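Local coordinates for ABC transporter, substrate-binding protein (PDB 5G5Y) that binds fructooligosaccharides such as kestose, nystose and inulin, but not sucrose, and serves as the solute-binding subunit of the ABC transporter that imports them, at residues G190-K195 with H250-Y255; G265-F268 with N274-G277. All blocks are in the same frame, centred on the assembly; numbering follows the deposited sequence.

Contact 1 (G190-K195 with H250-Y255)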
# COMPACT_ATOMS: atom_id res chain seq x y z
N GLY A 190 6.72 0.41 7.83
CA GLY A 190 6.07 -0.79 7.34
C GLY A 190 5.13 -1.47 8.30
O GLY A 190 4.79 -0.97 9.40
N ASN A 191 4.75 -2.68 7.92
CA ASN A 191 3.59 -3.34 8.53
C ASN A 191 3.78 -3.90 9.93
O ASN A 191 2.80 -4.26 10.59
CB ASN A 191 3.10 -4.44 7.59
CG ASN A 191 2.74 -3.92 6.21
OD1 ASN A 191 2.48 -2.72 6.01
ND2 ASN A 191 2.73 -4.82 5.23
N GLU A 192 5.02 -3.99 10.38
CA GLU A 192 5.39 -4.61 11.63
C GLU A 192 5.85 -3.60 12.69
O GLU A 192 6.27 -3.98 13.76
CB GLU A 192 6.45 -5.70 11.38
CG GLU A 192 5.93 -6.94 10.66
CD GLU A 192 5.58 -6.73 9.21
OE1 GLU A 192 6.39 -6.17 8.47
OE2 GLU A 192 4.49 -7.12 8.78
N ASP A 193 5.72 -2.31 12.41
CA ASP A 193 6.08 -1.28 13.37
C ASP A 193 4.97 -1.02 14.39
O ASP A 193 3.81 -1.27 14.09
CB ASP A 193 6.39 0.02 12.62
CG ASP A 193 7.01 1.07 13.53
OD1 ASP A 193 7.99 0.70 14.22
OD2 ASP A 193 6.49 2.21 13.67
N PHE A 194 5.31 -0.44 15.55
CA PHE A 194 4.38 -0.16 16.62
C PHE A 194 3.59 1.15 16.49
O PHE A 194 2.76 1.44 17.35
CB PHE A 194 5.08 -0.19 18.02
CG PHE A 194 6.21 0.79 18.17
CD1 PHE A 194 5.98 2.14 18.36
CD2 PHE A 194 7.53 0.36 18.06
CE1 PHE A 194 7.04 3.04 18.45
CE2 PHE A 194 8.58 1.26 18.16
CZ PHE A 194 8.34 2.60 18.38
N LYS A 195 3.89 1.98 15.48
CA LYS A 195 3.42 3.38 15.46
C LYS A 195 1.87 3.51 15.47
O LYS A 195 1.33 4.54 15.91
CB LYS A 195 4.06 4.21 14.33
CG LYS A 195 3.61 3.81 12.92
CD LYS A 195 4.08 4.78 11.83
CE LYS A 195 5.59 5.00 11.80
NZ LYS A 195 6.29 3.77 11.32
N HIS A 250 16.21 -7.49 14.84
CA HIS A 250 15.81 -8.64 14.03
C HIS A 250 15.19 -8.29 12.68
O HIS A 250 14.79 -7.15 12.42
CB HIS A 250 14.92 -9.58 14.82
CG HIS A 250 13.63 -8.97 15.29
ND1 HIS A 250 12.87 -9.56 16.25
CD2 HIS A 250 12.98 -7.83 14.95
CE1 HIS A 250 11.80 -8.83 16.50
NE2 HIS A 250 11.85 -7.77 15.72
N ASP A 251 15.16 -9.28 11.80
CA ASP A 251 14.58 -9.15 10.49
C ASP A 251 13.31 -9.97 10.41
O ASP A 251 12.93 -10.61 11.37
CB ASP A 251 15.61 -9.49 9.39
CG ASP A 251 16.04 -10.97 9.37
OD1 ASP A 251 15.50 -11.84 10.10
OD2 ASP A 251 16.98 -11.24 8.59
N TRP A 252 12.62 -9.88 9.27
CA TRP A 252 11.33 -10.54 9.04
C TRP A 252 11.43 -12.04 9.31
O TRP A 252 10.57 -12.62 9.96
CB TRP A 252 10.91 -10.30 7.61
CG TRP A 252 9.70 -11.08 7.15
CD1 TRP A 252 9.68 -12.08 6.21
CD2 TRP A 252 8.33 -10.87 7.54
NE1 TRP A 252 8.39 -12.52 6.01
CE2 TRP A 252 7.54 -11.79 6.81
CE3 TRP A 252 7.69 -10.00 8.45
CZ2 TRP A 252 6.15 -11.89 6.97
CZ3 TRP A 252 6.31 -10.09 8.61
CH2 TRP A 252 5.55 -11.03 7.86
N ASN A 253 12.49 -12.66 8.81
CA ASN A 253 12.69 -14.11 9.02
C ASN A 253 12.74 -14.49 10.49
O ASN A 253 12.08 -15.44 10.90
CB ASN A 253 13.94 -14.60 8.26
CG ASN A 253 13.68 -14.74 6.76
OD1 ASN A 253 12.58 -15.04 6.33
ND2 ASN A 253 14.71 -14.55 5.97
N SER A 254 13.47 -13.74 11.30
CA SER A 254 13.50 -14.03 12.74
C SER A 254 12.16 -13.79 13.46
O SER A 254 11.74 -14.57 14.32
CB SER A 254 14.60 -13.22 13.42
OG SER A 254 14.40 -13.29 14.83
N TYR A 255 11.50 -12.69 13.09
CA TYR A 255 10.21 -12.28 13.67
C TYR A 255 9.16 -13.35 13.45
O TYR A 255 8.46 -13.76 14.38
CB TYR A 255 9.77 -11.00 12.96
CG TYR A 255 8.61 -10.22 13.50
CD1 TYR A 255 8.71 -9.53 14.71
CD2 TYR A 255 7.46 -10.03 12.73
CE1 TYR A 255 7.67 -8.73 15.17
CE2 TYR A 255 6.42 -9.23 13.19
CZ TYR A 255 6.54 -8.56 14.40
OH TYR A 255 5.53 -7.77 14.88

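Contact 2 (G265-F268 with N274-G277)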
# COMPACT_ATOMS: atom_id res chain seq x y z
N GLY A 265 3.15 -11.88 22.86
CA GLY A 265 1.94 -11.48 23.52
C GLY A 265 1.12 -10.55 22.64
O GLY A 265 -0.07 -10.78 22.38
N VAL A 266 1.76 -9.45 22.24
CA VAL A 266 1.18 -8.43 21.36
C VAL A 266 2.23 -8.21 20.30
O VAL A 266 3.40 -8.07 20.62
CB VAL A 266 0.84 -7.11 22.10
CG1 VAL A 266 0.45 -5.99 21.12
CG2 VAL A 266 -0.26 -7.34 23.13
N TYR A 267 1.83 -8.22 19.03
CA TYR A 267 2.76 -7.92 17.95
C TYR A 267 2.01 -7.22 16.81
O TYR A 267 0.80 -7.11 16.84
CB TYR A 267 3.51 -9.17 17.44
CG TYR A 267 2.67 -10.08 16.57
CD1 TYR A 267 1.70 -10.93 17.11
CD2 TYR A 267 2.79 -10.04 15.20
CE1 TYR A 267 0.92 -11.77 16.29
CE2 TYR A 267 2.01 -10.84 14.36
CZ TYR A 267 1.08 -11.69 14.90
OH TYR A 267 0.35 -12.46 14.01
N PHE A 268 2.77 -6.71 15.84
CA PHE A 268 2.22 -5.95 14.71
C PHE A 268 2.53 -6.63 13.38
O PHE A 268 3.65 -7.06 13.14
CB PHE A 268 2.79 -4.51 14.69
CG PHE A 268 2.53 -3.76 15.95
CD1 PHE A 268 3.30 -3.99 17.07
CD2 PHE A 268 1.49 -2.82 16.03
CE1 PHE A 268 3.04 -3.33 18.26
CE2 PHE A 268 1.24 -2.15 17.21
CZ PHE A 268 2.02 -2.40 18.33
N ASN A 274 0.42 -14.45 8.22
CA ASN A 274 1.80 -14.48 7.80
C ASN A 274 2.81 -14.60 8.95
O ASN A 274 4.01 -14.69 8.67
CB ASN A 274 2.15 -13.25 6.96
CG ASN A 274 1.19 -13.05 5.78
OD1 ASN A 274 0.62 -11.95 5.59
ND2 ASN A 274 0.99 -14.11 5.01
N VAL A 275 2.37 -14.51 10.20
CA VAL A 275 3.29 -14.46 11.33
C VAL A 275 2.93 -15.53 12.32
O VAL A 275 3.73 -16.45 12.51
CB VAL A 275 3.36 -13.07 12.00
CG1 VAL A 275 4.34 -13.05 13.17
CG2 VAL A 275 3.78 -12.04 10.97
N THR A 276 1.75 -15.44 12.95
CA THR A 276 1.34 -16.44 13.94
C THR A 276 0.48 -17.58 13.36
O THR A 276 0.25 -18.57 14.03
CB THR A 276 0.64 -15.80 15.14
OG1 THR A 276 -0.43 -14.94 14.69
CG2 THR A 276 1.69 -15.01 15.96
N GLY A 277 0.02 -17.41 12.12
CA GLY A 277 -0.67 -18.48 11.39
C GLY A 277 -2.18 -18.33 11.36
O GLY A 277 -2.76 -17.36 11.89

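Contact 1 (G190-K195 with H250-Y255)
Beside the fructooligosaccharide site, a type I beta turn running from Gly190 to Asp193 meets the first turn of helix 252-260, and Glu192 is the residue of the turn that touches Trp252 and Tyr255. Its CG is placed anti to the carbonyl carbon (chi1 -70°), and the bend at chi2 then folds the carboxylate up against the indole. Glu192 CG lies in the plane of the indole at its edge, 3.8 Å from Trp252 CZ3, and Glu192 OE2 approaches the same CZ3 to 3.5 Å. The carboxylate plane is turned 61° from that ring. On the tyrosine, Glu192 CG packs obliquely against Tyr255 CE2 at 3.4 Å. The helix start is fixed by Asp251 at the N-cap, whose OD1 accepts from Ser254 N over 3.0 Å, nearly along the C-O axis. In the turn, Asn191 is a substrate-binding residue, and Trp270, another, lies about 5 Å from Glu192 between side chains. No hydrogen bond crosses the two segments. The polar ends are instead held by the strand that follows the helix, Tyr255 OH by Phe268 O and Glu192 OE2 by Thr269 OG1, and the latter bond probably fixes the rotation of the carboxylate beside the indole while the CH2 groups pack on Tyr255.

Contact 2 (G265-F268 with N274-G277)
Tyr267 reaches across to Val275 and Thr276 from strand 264-269, and its ring carries the contact. Just before it the chain turns a corner at Gly265 and Val266, whose backbones bond to the neighbouring strands; the Val266 side chain touches Leu160 and Leu164 of helix 157-169. At Tyr267 the CB points toward the 274-277 loop, and chi1 of 76° sets CG between the backbone N and the carbonyl carbon, which aims the phenol at the loop. Its OH donates to Thr276 OG1 over 2.7 Å. Thr276 turns that oxygen inward by the same kind of rotation, with chi1 of 52°, while its methyl CG2 comes obliquely to the ring, 3.3 Å from Tyr267 CE1. At the other ortho carbon, on the same side of the ring plane and again obliquely, Val275 CG1 sits 3.4 Å from Tyr267 CE2, and Val275 CB is 3.5 Å from the same carbon. The two ortho positions beside the hydroxyl are thus each met by a methyl group. Val275 and Thr276 belong to the loop between strands 264-269 and 282-284 of the mixed four-stranded sheet, which includes the substrate-binding Asn274. Trp140, Phe264 and Tyr282 bring further rings against Tyr267, the last of them edge-to-face. Next along the strand, Phe268 points its CB away from the loop; its ring meets that of Phe183, and it also touches Phe194.

The centres of contact 1 and contact 2 are 10 Å apart, on the same side of the chain's centre, and the two come in series: the 190-195 loop is earliest, the 250-255 segment begins helix 252-260, and this is followed in the chain by strand 264-269 and then by the 274-277 loop. They touch where the helix meets the strand, since Tyr267 CB is 3.6 Å from Tyr255 OH. Val275 also packs on Trp252 and Ile256 of the helix. From the other loop, Asp193 O comes to 3.4 Å from Phe268 CG. Strand 264-269 therefore lies against both loops, and each carries a substrate-binding residue, Asn191 in one and Asn274 in the other.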